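Local coordinates for protein serine acetyltransferase (Entamoeba histolytica, PDB 3Q1X) that probably catalyses the transfer of an acetyl group to the hydroxyl of L-serine, a step of cysteine biosynthesis, at residues A[94-99]-A[136-141]. Residues are numbered along the deposited sequence; the frame is centred on the assembly and turned at random.
Sequences EKLPSI and YRIAHV
Ile99 fits between Arg137, Ile138 and Val141. Its chi1 of -63° sets CG1 beside the backbone N and leaves CG2 anti to it; Ile99 CG2 meets Arg137 CB at 3.7 Å and also touches the end of Ile138. Along the longer arm, Ile99 CD1 comes to 3.6 Å from Arg137 O and also reaches Val141 CG2, all van der Waals contacts, with no hydrogen bond between the segments. Leu96 lays CD2 against Ile138 CG1 at 3.9 Å, the side chains crossing at about a right angle; both are buried and apolar, as suits residues that, like Ile99, also pack on Phe45 of helix 36-45. Beta-branched Val141 turns CG2 to both Ile99 and Lys95, whose CB lies 4.0 Å from Val141 CG2; the lysine lends its aliphatic root while its bent chain carries NZ away toward Glu94. The segments run roughly antiparallel (146° between axes) on helices 82-113 and 128-144, in the helical part preceding the left-handed beta-helix of the hexapeptide-repeat family. Helix 82-113 kinks where the N of Pro97 and Ser98 make no bond to the preceding turn, proline having no N-H; Ser98 OG bonds Lys95 O at 2.9 Å. Arg137, aliphatic at its base and charged at its end, salt-bridges Asp106 through NE, across the helix pair, while NH1 and NH2 bond the carbonyls of Ile172 and Lys173 where the beta-helix begins.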
# COMPACT_ATOMS: atom_id res chain seq x y z
N GLU A 94 1.61 26.75 16.59
CA GLU A 94 2.50 27.84 16.15
C GLU A 94 2.85 27.78 14.67
O GLU A 94 2.80 28.81 13.98
CB GLU A 94 3.78 27.82 16.98
CG GLU A 94 4.67 29.04 16.77
CD GLU A 94 6.04 28.89 17.41
OE1 GLU A 94 6.24 27.99 18.26
OE2 GLU A 94 6.94 29.68 17.05
N LYS A 95 3.19 26.58 14.18
CA LYS A 95 3.65 26.39 12.81
C LYS A 95 2.54 26.23 11.76
O LYS A 95 2.83 26.20 10.57
CB LYS A 95 4.57 25.16 12.73
CG LYS A 95 5.92 25.33 13.41
CD LYS A 95 6.94 26.01 12.51
CE LYS A 95 8.20 26.31 13.29
NZ LYS A 95 8.01 27.45 14.24
N LEU A 96 1.28 26.12 12.18
CA LEU A 96 0.21 25.80 11.20
C LEU A 96 0.05 26.82 10.06
O LEU A 96 -0.17 26.42 8.90
CB LEU A 96 -1.13 25.49 11.88
CG LEU A 96 -1.14 24.18 12.68
CD1 LEU A 96 -2.48 24.01 13.39
CD2 LEU A 96 -0.86 22.97 11.79
N PRO A 97 0.15 28.13 10.37
CA PRO A 97 0.11 29.08 9.25
C PRO A 97 1.25 28.91 8.24
O PRO A 97 1.00 28.93 7.03
CB PRO A 97 0.19 30.45 9.94
CG PRO A 97 -0.40 30.20 11.29
CD PRO A 97 0.08 28.82 11.67
N SER A 98 2.48 28.70 8.72
CA SER A 98 3.62 28.53 7.81
C SER A 98 3.50 27.23 7.00
O SER A 98 3.82 27.21 5.81
CB SER A 98 4.97 28.62 8.53
OG SER A 98 5.17 27.57 9.46
N ILE A 99 3.04 26.17 7.64
CA ILE A 99 2.75 24.91 6.95
C ILE A 99 1.70 25.11 5.85
O ILE A 99 1.86 24.60 4.74
CB ILE A 99 2.35 23.80 7.95
CG1 ILE A 99 3.53 23.51 8.89
CG2 ILE A 99 1.88 22.55 7.20
CD1 ILE A 99 3.20 22.66 10.09
N TYR A 136 2.92 14.62 6.92
CA TYR A 136 4.35 14.77 7.19
C TYR A 136 4.73 16.13 7.79
O TYR A 136 5.55 16.21 8.72
CB TYR A 136 5.22 14.54 5.94
CG TYR A 136 6.55 15.25 6.07
CD1 TYR A 136 7.58 14.72 6.85
CD2 TYR A 136 6.74 16.51 5.48
CE1 TYR A 136 8.79 15.42 7.02
CE2 TYR A 136 7.94 17.21 5.65
CZ TYR A 136 8.95 16.66 6.42
OH TYR A 136 10.13 17.36 6.59
N ARG A 137 4.14 17.21 7.27
CA ARG A 137 4.57 18.53 7.70
C ARG A 137 4.21 18.78 9.16
O ARG A 137 4.94 19.48 9.88
CB ARG A 137 4.04 19.61 6.75
CG ARG A 137 4.71 19.52 5.37
CD ARG A 137 4.78 20.85 4.63
NE ARG A 137 5.31 20.68 3.27
CZ ARG A 137 6.60 20.59 2.97
NH1 ARG A 137 7.52 20.66 3.93
NH2 ARG A 137 6.97 20.44 1.71
N ILE A 138 3.13 18.15 9.61
CA ILE A 138 2.76 18.22 11.02
C ILE A 138 3.60 17.25 11.86
O ILE A 138 4.15 17.66 12.89
CB ILE A 138 1.24 18.06 11.24
CG1 ILE A 138 0.52 19.39 10.93
CG2 ILE A 138 0.93 17.60 12.66
CD1 ILE A 138 0.39 19.73 9.45
N ALA A 139 3.74 16.00 11.41
CA ALA A 139 4.59 15.01 12.09
C ALA A 139 6.02 15.51 12.33
O ALA A 139 6.62 15.24 13.38
CB ALA A 139 4.60 13.70 11.32
N HIS A 140 6.56 16.24 11.36
CA HIS A 140 7.90 16.83 11.50
C HIS A 140 8.01 17.84 12.64
O HIS A 140 9.05 17.89 13.31
CB HIS A 140 8.38 17.43 10.18
CG HIS A 140 9.80 17.91 10.23
ND1 HIS A 140 10.87 17.06 10.44
CD2 HIS A 140 10.33 19.15 10.11
CE1 HIS A 140 11.99 17.76 10.45
NE2 HIS A 140 11.69 19.03 10.24
N VAL A 141 6.96 18.62 12.89
CA VAL A 141 6.97 19.58 14.02
C VAL A 141 7.07 18.84 15.36
O VAL A 141 7.80 19.27 16.27
CB VAL A 141 5.78 20.57 13.99
CG1 VAL A 141 5.87 21.56 15.14
CG2 VAL A 141 5.76 21.33 12.68